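Local coordinates for protein aldo-keto reductase AKR2E4 (Bombyx mori, PDB 3WCZ) that reduces 3-dehydroecdysone with NADPH as cosubstrate and may thereby take part in regulating the moult of the silkworm, at residues 121-125 and 300-306. Residues are numbered along the deposited sequence; the frame is centred on the assembly and turned at random.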
ATOM      1  N   PHE A 121      -7.557  -3.983   7.904  1.00  7.97           N
ATOM      2  CA  PHE A 121      -6.977  -4.680   9.054  1.00  8.04           C
ATOM      3  C   PHE A 121      -7.802  -5.929   9.350  1.00  7.46           C
ATOM      4  O   PHE A 121      -9.014  -5.978   9.041  1.00  8.22           O
ATOM      5  CB  PHE A 121      -7.015  -3.824  10.339  1.00  8.63           C
ATOM      6  CG  PHE A 121      -6.042  -2.686  10.358  1.00  8.59           C
ATOM      7  CD1 PHE A 121      -6.413  -1.461   9.856  1.00  8.21           C
ATOM      8  CD2 PHE A 121      -4.790  -2.832  10.927  1.00  9.30           C
ATOM      9  CE1 PHE A 121      -5.520  -0.383   9.872  1.00  9.84           C
ATOM     10  CE2 PHE A 121      -3.867  -1.782  10.924  1.00  9.27           C
ATOM     11  CZ  PHE A 121      -4.245  -0.554  10.409  1.00  9.41           C
ATOM     12  N   PRO A 122      -7.208  -6.890  10.071  1.00  8.67           N
ATOM     13  CA  PRO A 122      -7.980  -8.093  10.441  1.00  7.55           C
ATOM     14  C   PRO A 122      -8.907  -7.844  11.632  1.00  9.48           C
ATOM     15  O   PRO A 122      -9.693  -8.726  11.955  1.00  9.05           O
ATOM     16  CB  PRO A 122      -6.897  -9.130  10.783  1.00  8.67           C
ATOM     17  CG  PRO A 122      -5.689  -8.313  11.195  1.00  7.62           C
ATOM     18  CD  PRO A 122      -5.770  -7.042  10.354  1.00  7.28           C
ATOM     19  N   ILE A 123      -8.790  -6.701  12.274  1.00  8.61           N
ATOM     20  CA  ILE A 123      -9.603  -6.296  13.408  1.00  9.38           C
ATOM     21  C   ILE A 123     -10.934  -5.769  12.913  1.00 10.63           C
ATOM     22  O   ILE A 123     -11.016  -5.074  11.906  1.00 12.08           O
ATOM     23  CB  ILE A 123      -8.887  -5.166  14.197  1.00 12.11           C
ATOM     24  CG1 ILE A 123      -7.519  -5.650  14.691  1.00 12.93           C
ATOM     25  CG2 ILE A 123      -9.716  -4.682  15.341  1.00 19.72           C
ATOM     26  CD1 ILE A 123      -6.596  -4.498  15.090  1.00 20.21           C
ATOM     27  N   ALA A 124     -11.991  -6.084  13.667  1.00 11.62           N
ATOM     28  CA  ALA A 124     -13.336  -5.551  13.422  1.00  9.62           C
ATOM     29  C   ALA A 124     -13.683  -4.621  14.578  1.00 11.60           C
ATOM     30  O   ALA A 124     -13.426  -4.947  15.740  1.00 12.59           O
ATOM     31  CB  ALA A 124     -14.344  -6.654  13.323  1.00 10.74           C
ATOM     32  N   THR A 125     -14.265  -3.470  14.264  1.00 10.51           N
ATOM     33  CA  THR A 125     -14.714  -2.534  15.286  1.00 12.98           C
ATOM     34  C   THR A 125     -16.134  -2.095  14.987  1.00 13.66           C
ATOM     35  O   THR A 125     -16.680  -2.314  13.900  1.00 13.91           O
ATOM     36  CB  THR A 125     -13.813  -1.297  15.398  1.00 16.23           C
ATOM     37  OG1 THR A 125     -13.895  -0.542  14.186  1.00 16.14           O
ATOM     38  CG2 THR A 125     -12.381  -1.713  15.653  1.00 17.10           C
ATOM     39  N   TRP A 300      -5.106  -0.880  20.118  1.00 13.33           N
ATOM     40  CA  TRP A 300      -5.981  -1.990  19.753  1.00 11.40           C
ATOM     41  C   TRP A 300      -5.410  -3.351  20.180  1.00 10.45           C
ATOM     42  O   TRP A 300      -5.935  -4.382  19.773  1.00 11.65           O
ATOM     43  CB  TRP A 300      -6.210  -2.029  18.233  1.00 13.25           C
ATOM     44  CG  TRP A 300      -6.977  -0.877  17.635  1.00 20.27           C
ATOM     45  CD1 TRP A 300      -7.842  -0.035  18.273  1.00 23.71           C
ATOM     46  CD2 TRP A 300      -6.946  -0.451  16.257  1.00 17.45           C
ATOM     47  NE1 TRP A 300      -8.348   0.889  17.383  1.00 24.95           N
ATOM     48  CE2 TRP A 300      -7.808   0.658  16.144  1.00 25.57           C
ATOM     49  CE3 TRP A 300      -6.265  -0.892  15.120  1.00 16.58           C
ATOM     50  CZ2 TRP A 300      -8.024   1.310  14.930  1.00 22.68           C
ATOM     51  CZ3 TRP A 300      -6.471  -0.231  13.923  1.00 20.22           C
ATOM     52  CH2 TRP A 300      -7.330   0.856  13.841  1.00 22.34           C
ATOM     53  N   LYS A 301      -4.360  -3.352  21.000  1.00 10.56           N
ATOM     54  CA  LYS A 301      -3.626  -4.557  21.316  1.00 12.82           C
ATOM     55  C   LYS A 301      -4.484  -5.673  21.895  1.00 13.13           C
ATOM     56  O   LYS A 301      -4.192  -6.860  21.671  1.00 12.90           O
ATOM     57  CB  LYS A 301      -2.477  -4.199  22.262  1.00 17.52           C
ATOM     58  CG  LYS A 301      -1.428  -5.272  22.426  1.00 24.37           C
ATOM     59  CD  LYS A 301      -0.229  -4.701  23.196  1.00 31.29           C
ATOM     60  CE  LYS A 301       0.990  -4.532  22.306  1.00 37.13           C
ATOM     61  NZ  LYS A 301       2.180  -4.094  23.091  1.00 43.38           N
ATOM     62  N   ASP A 302      -5.537  -5.313  22.636  1.00 12.65           N
ATOM     63  CA  ASP A 302      -6.375  -6.326  23.274  1.00 12.64           C
ATOM     64  C   ASP A 302      -7.566  -6.713  22.410  1.00 11.90           C
ATOM     65  O   ASP A 302      -8.392  -7.529  22.828  1.00 13.10           O
ATOM     66  CB  ASP A 302      -6.878  -5.888  24.659  1.00 14.66           C
ATOM     67  CG  ASP A 302      -7.373  -7.054  25.495  1.00 17.07           C
ATOM     68  OD1 ASP A 302      -6.624  -8.044  25.594  1.00 21.78           O
ATOM     69  OD2 ASP A 302      -8.515  -6.994  26.051  1.00 18.32           O
ATOM     70  N   TYR A 303      -7.688  -6.134  21.220  1.00 11.24           N
ATOM     71  CA  TYR A 303      -8.812  -6.456  20.340  1.00 11.68           C
ATOM     72  C   TYR A 303      -8.641  -7.822  19.697  1.00 11.67           C
ATOM     73  O   TYR A 303      -7.513  -8.218  19.339  1.00 11.16           O
ATOM     74  CB  TYR A 303      -8.941  -5.429  19.210  1.00 11.61           C
ATOM     75  CG  TYR A 303      -9.500  -4.067  19.605  1.00 13.58           C
ATOM     76  CD1 TYR A 303      -9.262  -3.508  20.856  1.00 13.34           C
ATOM     77  CD2 TYR A 303     -10.252  -3.336  18.699  1.00 20.92           C
ATOM     78  CE1 TYR A 303      -9.785  -2.261  21.205  1.00 14.85           C
ATOM     79  CE2 TYR A 303     -10.767  -2.091  19.026  1.00 22.89           C
ATOM     80  CZ  TYR A 303     -10.524  -1.557  20.279  1.00 16.71           C
ATOM     81  OH  TYR A 303     -11.051  -0.302  20.587  1.00 22.45           O
ATOM     82  N   PRO A 304      -9.760  -8.533  19.496  1.00 10.66           N
ATOM     83  CA  PRO A 304      -9.696  -9.769  18.721  1.00 11.82           C
ATOM     84  C   PRO A 304      -8.988  -9.533  17.396  1.00 11.13           C
ATOM     85  O   PRO A 304      -9.264  -8.533  16.725  1.00 10.96           O
ATOM     86  CB  PRO A 304     -11.164 -10.128  18.503  1.00 13.61           C
ATOM     87  CG  PRO A 304     -11.838  -9.603  19.752  1.00 13.84           C
ATOM     88  CD  PRO A 304     -11.117  -8.299  20.039  1.00 11.88           C
ATOM     89  N   ASN A 305      -8.083 -10.448  17.064  1.00 10.57           N
ATOM     90  CA  ASN A 305      -7.370 -10.451  15.777  1.00 11.03           C
ATOM     91  C   ASN A 305      -6.356  -9.300  15.618  1.00 10.35           C
ATOM     92  O   ASN A 305      -5.891  -9.008  14.502  1.00 10.97           O
ATOM     93  CB  ASN A 305      -8.377 -10.494  14.612  1.00 13.09           C
ATOM     94  CG  ASN A 305      -9.329 -11.705  14.684  1.00 15.16           C
ATOM     95  OD1 ASN A 305     -10.564 -11.542  14.673  1.00 22.56           O
ATOM     96  ND2 ASN A 305      -8.771 -12.884  14.804  1.00 14.59           N
ATOM     97  N   TYR A 306      -5.935  -8.668  16.710  1.00 10.02           N
ATOM     98  CA  TYR A 306      -4.825  -7.713  16.639  1.00 11.05           C
ATOM     99  C   TYR A 306      -3.625  -8.407  16.014  1.00 11.52           C
ATOM    100  O   TYR A 306      -3.241  -9.490  16.453  1.00 11.22           O
ATOM    101  CB  TYR A 306      -4.490  -7.200  18.032  1.00 10.28           C
ATOM    102  CG  TYR A 306      -3.371  -6.204  18.087  1.00  9.90           C
ATOM    103  CD1 TYR A 306      -3.579  -4.888  17.720  1.00 10.95           C
ATOM    104  CD2 TYR A 306      -2.101  -6.571  18.529  1.00 11.57           C
ATOM    105  CE1 TYR A 306      -2.580  -3.960  17.806  1.00 10.93           C
ATOM    106  CE2 TYR A 306      -1.083  -5.637  18.616  1.00 10.40           C
ATOM    107  CZ  TYR A 306      -1.326  -4.334  18.245  1.00 10.67           C
ATOM    108  OH  TYR A 306      -0.313  -3.393  18.326  1.00 12.49           O
TER
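Ile123 reaches into the curl formed by Trp300 to Tyr306 and shows how one branched side chain can anchor a loop to which its own segment makes no hydrogen bond. From CB the side chain forks. CG2, anti to the backbone N, comes up to the edge of the Tyr303 ring, 3.7 Å from Tyr303 CD2. CG1 takes the other way and lies 3.7 Å from Asn305 O, a carbonyl hydrogen-bonded to Gln164. Beyond it the chain runs on extended (chi2 162°), so that CD1 ends 3.6 Å from Trp300 CE3 and also meets Tyr306 CD1. Cutting the residue back to an alanine would remove CG1, CG2 and CD1 and would probably open a gap between this segment and the inside of the curl, leaving the Tyr303 edge and Trp300 CE3 without their aliphatic partner. On one flank, Thr125 CG2 lies in the plane of the Tyr303 ring at its edge, 3.8 Å from Tyr303 CE2, while the phenol OH is tied to Asp129 O. On the other, Pro122 CG packs against Asn305 O. Deeper in, Trp300 points CZ3 over the centre of the Phe121 face, a T-shaped stack with planes at 84° and centroids 5.4 Å apart. Phe121 in turn touches the bound NADP, and its neighbour Asn159 binds the cofactor too. A C-terminal loop folded over the loop after the fourth barrel strand, beside the nicotinamide end of the cofactor, is characteristic of the aldo-keto reductase (β/α)8 barrel.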